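Local coordinates for putative vitamin-B12 independent methionine synthase family protein (Listeria monocytogenes, PDB 1YPX), which probably transfers a methyl group from a methyltetrahydrofolate to homocysteine to form methionine, with bound zinc and without cobalamin, at residues P6-V12 with Y183-D187; D267-Y273 with D291-G297; I15-K19 with T346-Q350. All blocks are in the same frame, centred on the assembly; numbering follows the deposited sequence.

Contact 1: P6-V12 with Y183-D187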
loop_
_atom_site.group_PDB
_atom_site.type_symbol
_atom_site.label_atom_id
_atom_site.label_comp_id
_atom_site.label_asym_id
_atom_site.label_seq_id
_atom_site.Cartn_x
_atom_site.Cartn_y
_atom_site.Cartn_z
ATOM N N PRO A 6 -5.626 5.518 -8.892
ATOM C CA PRO A 6 -6.003 4.102 -8.849
ATOM C C PRO A 6 -7.083 3.856 -9.903
ATOM O O PRO A 6 -7.975 4.681 -10.068
ATOM C CB PRO A 6 -6.514 3.929 -7.421
ATOM C CG PRO A 6 -7.053 5.272 -7.104
ATOM C CD PRO A 6 -5.977 6.173 -7.621
ATOM N N PHE A 7 -6.987 2.739 -10.622
ATOM C CA PHE A 7 -7.952 2.410 -11.675
ATOM C C PHE A 7 -9.190 1.714 -11.140
ATOM O O PHE A 7 -9.160 1.112 -10.064
ATOM C CB PHE A 7 -7.302 1.509 -12.732
ATOM C CG PHE A 7 -5.878 1.854 -13.013
ATOM C CD1 PHE A 7 -4.851 1.214 -12.331
ATOM C CD2 PHE A 7 -5.563 2.882 -13.898
ATOM C CE1 PHE A 7 -3.534 1.596 -12.518
ATOM C CE2 PHE A 7 -4.245 3.278 -14.097
ATOM C CZ PHE A 7 -3.228 2.638 -13.406
ATOM N N TYR A 8 -10.274 1.779 -11.910
ATOM C CA TYR A 8 -11.527 1.143 -11.515
ATOM C C TYR A 8 -11.287 -0.280 -11.035
ATOM O O TYR A 8 -11.937 -0.730 -10.097
ATOM C CB TYR A 8 -12.508 1.150 -12.681
ATOM C CG TYR A 8 -12.827 2.536 -13.185
ATOM C CD1 TYR A 8 -13.382 3.495 -12.349
ATOM C CD2 TYR A 8 -12.585 2.881 -14.505
ATOM C CE1 TYR A 8 -13.688 4.767 -12.823
ATOM C CE2 TYR A 8 -12.884 4.145 -14.988
ATOM C CZ TYR A 8 -13.434 5.079 -14.147
ATOM O OH TYR A 8 -13.742 6.318 -14.640
ATOM N N ALA A 9 -10.375 -0.989 -11.695
ATOM C CA ALA A 9 -10.011 -2.347 -11.292
ATOM C C ALA A 9 -8.550 -2.232 -10.890
ATOM O O ALA A 9 -7.657 -2.187 -11.739
ATOM C CB ALA A 9 -10.166 -3.323 -12.441
ATOM N N ASP A 10 -8.314 -2.157 -9.588
ATOM C CA ASP A 10 -6.968 -2.005 -9.063
ATOM C C ASP A 10 -6.794 -3.048 -7.958
ATOM O O ASP A 10 -7.719 -3.809 -7.675
ATOM C CB ASP A 10 -6.826 -0.592 -8.502
ATOM C CG ASP A 10 -5.426 -0.037 -8.649
ATOM O OD1 ASP A 10 -4.459 -0.798 -8.405
ATOM O OD2 ASP A 10 -5.299 1.160 -8.993
ATOM N N HIS A 11 -5.613 -3.098 -7.344
ATOM C CA HIS A 11 -5.370 -4.053 -6.267
ATOM C C HIS A 11 -4.316 -3.542 -5.299
ATOM O O HIS A 11 -3.433 -2.778 -5.685
ATOM C CB HIS A 11 -4.975 -5.421 -6.838
ATOM C CG HIS A 11 -3.682 -5.429 -7.593
ATOM N ND1 HIS A 11 -2.533 -6.006 -7.093
ATOM C CD2 HIS A 11 -3.369 -4.982 -8.832
ATOM C CE1 HIS A 11 -1.571 -5.917 -7.994
ATOM N NE2 HIS A 11 -2.052 -5.299 -9.060
ATOM N N VAL A 12 -4.420 -3.957 -4.035
ATOM C CA VAL A 12 -3.496 -3.515 -2.991
ATOM C C VAL A 12 -2.029 -3.674 -3.379
ATOM O O VAL A 12 -1.239 -2.744 -3.203
ATOM C CB VAL A 12 -3.779 -4.256 -1.655
ATOM C CG1 VAL A 12 -2.702 -3.925 -0.612
ATOM C CG2 VAL A 12 -5.140 -3.838 -1.129
ATOM N N TYR A 183 3.214 5.818 -9.316
ATOM C CA TYR A 183 2.139 5.228 -8.525
ATOM C C TYR A 183 2.752 4.546 -7.286
ATOM O O TYR A 183 3.242 3.407 -7.357
ATOM C CB TYR A 183 1.364 4.227 -9.400
ATOM C CG TYR A 183 0.053 3.718 -8.837
ATOM C CD1 TYR A 183 -0.741 2.836 -9.565
ATOM C CD2 TYR A 183 -0.352 4.039 -7.551
ATOM C CE1 TYR A 183 -1.898 2.276 -9.016
ATOM C CE2 TYR A 183 -1.502 3.488 -6.992
ATOM C CZ TYR A 183 -2.269 2.601 -7.725
ATOM O OH TYR A 183 -3.375 2.008 -7.157
ATOM N N LEU A 184 2.724 5.275 -6.167
ATOM C CA LEU A 184 3.252 4.816 -4.882
ATOM C C LEU A 184 2.133 4.656 -3.847
ATOM O O LEU A 184 1.261 5.514 -3.719
ATOM C CB LEU A 184 4.282 5.816 -4.330
ATOM C CG LEU A 184 5.178 5.273 -3.196
ATOM C CD1 LEU A 184 6.160 4.265 -3.795
ATOM C CD2 LEU A 184 5.946 6.405 -2.508
ATOM N N GLN A 185 2.183 3.567 -3.092
ATOM C CA GLN A 185 1.175 3.288 -2.090
ATOM C C GLN A 185 1.741 3.091 -0.679
ATOM O O GLN A 185 2.702 2.335 -0.467
ATOM C CB GLN A 185 0.372 2.059 -2.509
ATOM C CG GLN A 185 -0.503 1.501 -1.406
ATOM C CD GLN A 185 -1.686 0.739 -1.946
ATOM O OE1 GLN A 185 -2.474 1.279 -2.723
ATOM N NE2 GLN A 185 -1.820 -0.520 -1.541
ATOM N N LEU A 186 1.130 3.779 0.280
ATOM C CA LEU A 186 1.529 3.705 1.682
ATOM C C LEU A 186 0.632 2.710 2.415
ATOM O O LEU A 186 -0.577 2.909 2.512
ATOM C CB LEU A 186 1.409 5.089 2.326
ATOM C CG LEU A 186 2.620 6.055 2.317
ATOM C CD1 LEU A 186 3.553 5.785 1.139
ATOM C CD2 LEU A 186 2.117 7.491 2.277
ATOM N N ASP A 187 1.226 1.631 2.913
ATOM C CA ASP A 187 0.466 0.634 3.647
ATOM C C ASP A 187 0.486 1.024 5.115
ATOM O O ASP A 187 1.520 0.993 5.770
ATOM C CB ASP A 187 1.052 -0.761 3.415
ATOM C CG ASP A 187 0.609 -1.354 2.084
ATOM O OD1 ASP A 187 0.276 -0.574 1.159
ATOM O OD2 ASP A 187 0.592 -2.600 1.946
#
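Pro6 and Val12 come closest in backbone to strand 183-187, and even there the CA atoms of Pro6 and Tyr183 are 8.2 Å apart and those of Val12 and Gln185 8.3 Å. Such a gap leaves the contact to the side chains of Tyr183 and Gln185 and of Asp10 and Val12. With CG anti to the backbone N (chi1 -168°), the Tyr183 ring extends to the loop, and its hydroxyl donates to Asp10 OD2 across 2.8 Å. Asp10 OD2 lies at the ring's edge, near its plane, and the carboxylate plane stands 83° to the ring. The hydroxyl meets OD2 from above the carboxylate plane, while the backbone N of Phe7, also 2.8 Å from OD2, arrives from the other face. Asp10 OD1 accepts from His11 N at 2.8 Å through its anti lone pair, and Ser60 OG is a further partner; together these bonds fix the rotation of the buried carboxylate. Phe7 CE1 packs on Tyr183 CE1 at 3.9 Å. Beyond the ring, Val12 CG1 lies 3.6 Å from Gln185 NE2, the two side chains crossing at about a right angle; Gln185 OE1 is bound by Thr235 and by Lys134 NZ, which also bonds Tyr183 OH. Tyr8 and Asp10 make backbone bonds to Leu330, and His11 NE2 binds Ser60 O, so segment 6-12 bridges the edge strands 328-332 and 60-61, consistent with the first-strand position that closes a TIM barrel.

Contact 2: D267-Y273 with D291-G297. With PO4 (phosphate ion), chain B.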
loop_
_atom_site.group_PDB
_atom_site.type_symbol
_atom_site.label_atom_id
_atom_site.label_comp_id
_atom_site.label_asym_id
_atom_site.label_seq_id
_atom_site.Cartn_x
_atom_site.Cartn_y
_atom_site.Cartn_z
ATOM N N ASP A 267 -4.153 10.951 -2.711
ATOM C CA ASP A 267 -4.969 10.829 -3.908
ATOM C C ASP A 267 -6.085 9.803 -3.843
ATOM O O ASP A 267 -7.212 10.097 -4.225
ATOM C CB ASP A 267 -4.073 10.542 -5.103
ATOM C CG ASP A 267 -3.074 11.640 -5.336
ATOM O OD1 ASP A 267 -3.522 12.769 -5.640
ATOM O OD2 ASP A 267 -1.852 11.385 -5.204
ATOM N N GLY A 268 -5.774 8.602 -3.375
ATOM C CA GLY A 268 -6.782 7.577 -3.280
ATOM C C GLY A 268 -6.552 6.787 -2.021
ATOM O O GLY A 268 -5.463 6.844 -1.448
ATOM N N PHE A 269 -7.569 6.040 -1.600
ATOM C CA PHE A 269 -7.514 5.213 -0.384
ATOM C C PHE A 269 -8.028 3.788 -0.637
ATOM O O PHE A 269 -9.122 3.608 -1.162
ATOM C CB PHE A 269 -8.389 5.834 0.714
ATOM C CG PHE A 269 -7.699 6.874 1.551
ATOM C CD1 PHE A 269 -6.746 6.506 2.499
ATOM C CD2 PHE A 269 -8.049 8.216 1.440
ATOM C CE1 PHE A 269 -6.152 7.466 3.336
ATOM C CE2 PHE A 269 -7.465 9.187 2.268
ATOM C CZ PHE A 269 -6.515 8.809 3.221
ATOM N N PHE A 270 -7.249 2.782 -0.261
ATOM C CA PHE A 270 -7.687 1.397 -0.411
ATOM C C PHE A 270 -8.256 0.934 0.929
ATOM O O PHE A 270 -7.516 0.553 1.852
ATOM C CB PHE A 270 -6.539 0.487 -0.839
ATOM C CG PHE A 270 -6.196 0.601 -2.302
ATOM C CD1 PHE A 270 -5.546 1.737 -2.794
ATOM C CD2 PHE A 270 -6.508 -0.437 -3.187
ATOM C CE1 PHE A 270 -5.206 1.835 -4.146
ATOM C CE2 PHE A 270 -6.176 -0.360 -4.538
ATOM C CZ PHE A 270 -5.519 0.778 -5.023
ATOM N N LEU A 271 -9.588 1.000 1.011
ATOM C CA LEU A 271 -10.384 0.643 2.187
ATOM C C LEU A 271 -10.992 -0.737 2.038
ATOM O O LEU A 271 -11.654 -1.004 1.039
ATOM C CB LEU A 271 -11.528 1.641 2.343
ATOM C CG LEU A 271 -11.119 3.102 2.419
ATOM C CD1 LEU A 271 -12.323 4.020 2.168
ATOM C CD2 LEU A 271 -10.529 3.334 3.793
ATOM N N GLU A 272 -10.805 -1.608 3.027
ATOM C CA GLU A 272 -11.378 -2.957 2.928
ATOM C C GLU A 272 -12.671 -3.170 3.734
ATOM O O GLU A 272 -12.804 -2.688 4.856
ATOM C CB GLU A 272 -10.337 -4.017 3.315
ATOM C CG GLU A 272 -9.818 -3.967 4.735
ATOM C CD GLU A 272 -9.108 -5.256 5.100
ATOM O OE1 GLU A 272 -9.758 -6.319 5.036
ATOM O OE2 GLU A 272 -7.909 -5.220 5.442
ATOM N N TYR A 273 -13.619 -3.901 3.150
ATOM C CA TYR A 273 -14.905 -4.155 3.799
ATOM C C TYR A 273 -15.276 -5.654 3.797
ATOM O O TYR A 273 -14.768 -6.433 2.982
ATOM C CB TYR A 273 -16.006 -3.356 3.083
ATOM C CG TYR A 273 -15.784 -1.848 2.998
ATOM C CD1 TYR A 273 -16.120 -0.999 4.062
ATOM C CD2 TYR A 273 -15.273 -1.266 1.834
ATOM C CE1 TYR A 273 -15.956 0.395 3.965
ATOM C CE2 TYR A 273 -15.103 0.115 1.724
ATOM C CZ TYR A 273 -15.446 0.942 2.787
ATOM O OH TYR A 273 -15.279 2.308 2.662
ATOM N N ASP A 291 -11.435 14.933 -6.179
ATOM C CA ASP A 291 -10.296 14.204 -6.734
ATOM C C ASP A 291 -9.805 13.122 -5.780
ATOM O O ASP A 291 -8.832 12.439 -6.077
ATOM C CB ASP A 291 -9.137 15.153 -7.033
ATOM C CG ASP A 291 -8.399 15.579 -5.782
ATOM O OD1 ASP A 291 -8.874 16.504 -5.088
ATOM O OD2 ASP A 291 -7.344 14.976 -5.484
ATOM N N LEU A 292 -10.464 12.981 -4.631
ATOM C CA LEU A 292 -10.073 11.958 -3.670
ATOM C C LEU A 292 -10.846 10.669 -3.929
ATOM O O LEU A 292 -11.935 10.454 -3.379
ATOM C CB LEU A 292 -10.332 12.419 -2.237
ATOM C CG LEU A 292 -10.129 11.317 -1.187
ATOM C CD1 LEU A 292 -8.681 10.860 -1.226
ATOM C CD2 LEU A 292 -10.502 11.815 0.201
ATOM N N LYS A 293 -10.283 9.810 -4.770
ATOM C CA LYS A 293 -10.930 8.549 -5.108
ATOM C C LYS A 293 -10.656 7.496 -4.049
ATOM O O LYS A 293 -9.527 7.354 -3.591
ATOM C CB LYS A 293 -10.459 8.073 -6.484
ATOM C CG LYS A 293 -8.951 8.089 -6.666
ATOM C CD LYS A 293 -8.553 8.110 -8.143
ATOM C CE LYS A 293 -8.860 9.453 -8.811
ATOM N NZ LYS A 293 -8.090 10.587 -8.230
ATOM N N ILE A 294 -11.698 6.775 -3.642
ATOM C CA ILE A 294 -11.534 5.739 -2.624
ATOM C C ILE A 294 -11.860 4.351 -3.187
ATOM O O ILE A 294 -12.972 4.070 -3.633
ATOM C CB ILE A 294 -12.419 6.012 -1.351
ATOM C CG1 ILE A 294 -13.866 5.675 -1.628
ATOM C CG2 ILE A 294 -12.315 7.460 -0.897
ATOM C CD1 ILE A 294 -14.245 4.378 -1.006
ATOM N N VAL A 295 -10.864 3.486 -3.190
ATOM C CA VAL A 295 -11.051 2.144 -3.687
ATOM C C VAL A 295 -11.776 1.333 -2.625
ATOM O O VAL A 295 -11.429 1.395 -1.441
ATOM C CB VAL A 295 -9.689 1.522 -4.005
ATOM C CG1 VAL A 295 -9.856 0.164 -4.674
ATOM C CG2 VAL A 295 -8.906 2.487 -4.880
ATOM N N LEU A 296 -12.794 0.591 -3.061
ATOM C CA LEU A 296 -13.621 -0.253 -2.194
ATOM C C LEU A 296 -13.174 -1.711 -2.318
ATOM O O LEU A 296 -13.332 -2.328 -3.375
ATOM C CB LEU A 296 -15.100 -0.130 -2.612
ATOM C CG LEU A 296 -15.773 1.254 -2.569
ATOM C CD1 LEU A 296 -17.031 1.252 -3.433
ATOM C CD2 LEU A 296 -16.110 1.617 -1.132
ATOM N N GLY A 297 -12.615 -2.261 -1.246
ATOM C CA GLY A 297 -12.152 -3.636 -1.282
ATOM C C GLY A 297 -13.276 -4.580 -0.939
ATOM O O GLY A 297 -13.332 -5.114 0.172
HETATM P P PO4 B . -16.693 3.787 5.357
HETATM O O1 PO4 B . -17.639 3.340 4.392
HETATM O O2 PO4 B . -16.577 2.871 6.481
HETATM O O3 PO4 B . -15.285 3.978 4.623
HETATM O O4 PO4 B . -16.876 5.193 5.878
#
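Val295 lies side by side with Phe270, its CG2 3.7 Å from the centroid of the Phe270 ring and only 9° off the ring normal, a CH-pi contact over the face. CG1 of the same valine lies on the same side of the ring plane, off centre toward CD2. On the other side of the sheet, Leu271 CD1 meets Ile294 CD1 at 3.7 Å, with Phe269 CD2 against Leu292 CD1 (3.8 Å) toward one end and the Tyr273 ring crossing Leu296 CD2 toward the other. Backbone bonds run between these two layers: Leu271 N donates to Val295 O at 3.1 Å (162°), Gly297 N to Leu271 O at 2.8 Å, and Tyr273 N to Gly297 O. At the polar edge, the bent Lys293 side chain folds back so that NZ binds Asp291 O at 2.9 Å, while Asp267 OD2 takes a salt bridge from Lys228 and the N-H of Ile234. At the far end Tyr273 OH donates to phosphate O3 at 2.6 Å; Lys285 also holds this ion, which probably came from the crystallisation liquor. The in-register pairing at 19° between strand directions is that of neighbouring parallel strands in a TIM barrel.

Contact 3: I15-K19 with T346-Q350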
loop_
_atom_site.group_PDB
_atom_site.type_symbol
_atom_site.label_atom_id
_atom_site.label_comp_id
_atom_site.label_asym_id
_atom_site.label_seq_id
_atom_site.Cartn_x
_atom_site.Cartn_y
_atom_site.Cartn_z
ATOM N N ILE A 15 1.112 -10.266 -3.812
ATOM C CA ILE A 15 0.637 -11.440 -4.534
ATOM C C ILE A 15 1.181 -12.696 -3.837
ATOM O O ILE A 15 2.238 -12.660 -3.199
ATOM C CB ILE A 15 1.123 -11.416 -6.025
ATOM C CG1 ILE A 15 0.315 -10.394 -6.844
ATOM C CG2 ILE A 15 1.038 -12.801 -6.638
ATOM C CD1 ILE A 15 -1.196 -10.654 -6.857
ATOM N N LEU A 16 0.446 -13.800 -3.954
ATOM C CA LEU A 16 0.824 -15.086 -3.357
ATOM C C LEU A 16 2.193 -15.580 -3.804
ATOM O O LEU A 16 2.471 -15.646 -5.000
ATOM C CB LEU A 16 -0.205 -16.144 -3.739
ATOM C CG LEU A 16 -1.304 -16.529 -2.760
ATOM C CD1 LEU A 16 -1.971 -15.302 -2.136
ATOM C CD2 LEU A 16 -2.309 -17.357 -3.525
ATOM N N ARG A 17 3.030 -15.973 -2.854
ATOM C CA ARG A 17 4.364 -16.471 -3.188
ATOM C C ARG A 17 4.293 -17.820 -3.914
ATOM O O ARG A 17 3.651 -18.752 -3.436
ATOM C CB ARG A 17 5.227 -16.626 -1.921
ATOM C CG ARG A 17 5.294 -15.388 -1.009
ATOM C CD ARG A 17 3.988 -15.193 -0.220
ATOM N NE ARG A 17 3.045 -16.288 -0.484
ATOM C CZ ARG A 17 1.808 -16.365 -0.008
ATOM N NH1 ARG A 17 1.334 -15.409 0.780
ATOM N NH2 ARG A 17 1.038 -17.394 -0.345
ATOM N N THR A 18 4.948 -17.926 -5.067
ATOM C CA THR A 18 4.948 -19.183 -5.812
ATOM C C THR A 18 5.902 -20.168 -5.160
ATOM O O THR A 18 6.585 -19.839 -4.185
ATOM C CB THR A 18 5.402 -18.991 -7.263
ATOM O OG1 THR A 18 6.690 -18.367 -7.282
ATOM C CG2 THR A 18 4.409 -18.130 -8.015
ATOM N N LYS A 19 5.950 -21.383 -5.698
ATOM C CA LYS A 19 6.841 -22.396 -5.156
ATOM C C LYS A 19 8.290 -22.056 -5.512
ATOM O O LYS A 19 9.215 -22.397 -4.775
ATOM C CB LYS A 19 6.451 -23.793 -5.675
ATOM C CG LYS A 19 7.415 -24.910 -5.257
ATOM C CD LYS A 19 6.768 -26.301 -5.275
ATOM C CE LYS A 19 6.134 -26.665 -3.925
ATOM N NZ LYS A 19 7.132 -26.858 -2.823
ATOM N N THR A 346 -5.292 -20.564 -3.099
ATOM C CA THR A 346 -4.569 -21.198 -4.199
ATOM C C THR A 346 -4.296 -20.150 -5.261
ATOM O O THR A 346 -5.098 -19.241 -5.461
ATOM C CB THR A 346 -5.385 -22.335 -4.863
ATOM O OG1 THR A 346 -6.430 -21.769 -5.662
ATOM C CG2 THR A 346 -6.000 -23.244 -3.812
ATOM N N GLU A 347 -3.168 -20.284 -5.948
ATOM C CA GLU A 347 -2.811 -19.331 -6.984
ATOM C C GLU A 347 -3.920 -19.148 -8.017
ATOM O O GLU A 347 -4.284 -18.019 -8.345
ATOM C CB GLU A 347 -1.505 -19.758 -7.661
ATOM C CG GLU A 347 -0.294 -19.648 -6.734
ATOM C CD GLU A 347 1.035 -19.902 -7.435
ATOM O OE1 GLU A 347 1.370 -19.149 -8.381
ATOM O OE2 GLU A 347 1.744 -20.855 -7.033
ATOM N N GLU A 348 -4.462 -20.255 -8.512
ATOM C CA GLU A 348 -5.536 -20.220 -9.502
ATOM C C GLU A 348 -6.673 -19.319 -9.019
ATOM O O GLU A 348 -7.113 -18.406 -9.723
ATOM C CB GLU A 348 -6.067 -21.638 -9.733
ATOM C CG GLU A 348 -7.107 -21.775 -10.847
ATOM C CD GLU A 348 -7.873 -23.095 -10.770
ATOM O OE1 GLU A 348 -8.898 -23.154 -10.045
ATOM O OE2 GLU A 348 -7.436 -24.073 -11.423
ATOM N N GLU A 349 -7.137 -19.582 -7.804
ATOM C CA GLU A 349 -8.222 -18.808 -7.217
ATOM C C GLU A 349 -7.906 -17.311 -7.237
ATOM O O GLU A 349 -8.769 -16.490 -7.554
ATOM C CB GLU A 349 -8.466 -19.286 -5.781
ATOM C CG GLU A 349 -9.856 -19.855 -5.548
ATOM C CD GLU A 349 -10.907 -18.769 -5.387
ATOM O OE1 GLU A 349 -11.350 -18.545 -4.235
ATOM O OE2 GLU A 349 -11.279 -18.132 -6.406
ATOM N N GLN A 350 -6.658 -16.983 -6.907
ATOM C CA GLN A 350 -6.151 -15.607 -6.855
ATOM C C GLN A 350 -6.430 -14.799 -8.125
ATOM O O GLN A 350 -7.174 -13.807 -8.104
ATOM C CB GLN A 350 -4.632 -15.620 -6.589
ATOM C CG GLN A 350 -3.960 -14.234 -6.470
ATOM C CD GLN A 350 -2.435 -14.311 -6.338
ATOM O OE1 GLN A 350 -1.750 -14.817 -7.218
ATOM N NE2 GLN A 350 -1.910 -13.799 -5.237
HETATM O O HOH W 1 4.217 -21.929 -7.768
#
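The side chains of Leu16 and Gln350 run antiparallel alongside each other where the loop entering helix 19-30 meets the first turn of helix 347-364, a turn that carries an ST motif: Thr346 OG1 accepts from Glu349 N at 3.1 Å (160°). Thr18, at the other side of the contact, holds the N-cap position of helix 19-30, so the starts of two helices lie close together here. Van der Waals packing is carried by Ile15 and Leu16. Leu16 CD2 rests on the backbone at the head of the turn, 3.8 Å from Thr346 C. The Gln350 side chain, with CG anti to its own N (chi1 -178°) and extended beyond, ends against both residues: its CD is 3.8 Å from Ile15 CG2 and 3.9 Å from Leu16 CB. Phe336 packs against both Leu16 and Gln350. Contact between polar and apolar groups follows at Thr18, whose methyl CG2 meets the Glu347 carboxylate, the side chains crossing at about a right angle; Thr18 OG1 is bound to Glu45 instead. The polar link runs through water. Since the carboxylate sits near the amino end of helix 19-30, the helix dipole would probably favour its negative charge. One water takes a hydrogen bond from Lys19 N at 2.8 Å and donates one to Glu347 OE2, also at 2.8 Å.

Contacts 1 and 2 form one piece of barrel interior: their centres are 8 Å apart, and the Phe270 ring packs against Tyr183, Gln185 and Asp10 (Asp10 CG 3.7 Å from Phe270 CZ). Strands 183-188, 268-272 and 293-299 share one parallel sheet. The Gln185 side chain touches His237, whose ND1 bonds Phe270 O; with Cys239 and Cys334 this histidine outlines a possible, unconfirmed metal site, consistent with the zinc expected in this family. The phosphate belongs to contact 2 alone. Contact 3 is peripheral, its centre 19 Å from that of contact 1 and 24 Å from that of contact 2 (nearest atoms about 12 Å). Segments 6-12 and 15-19 nearly adjoin, so one N-terminal run serves both.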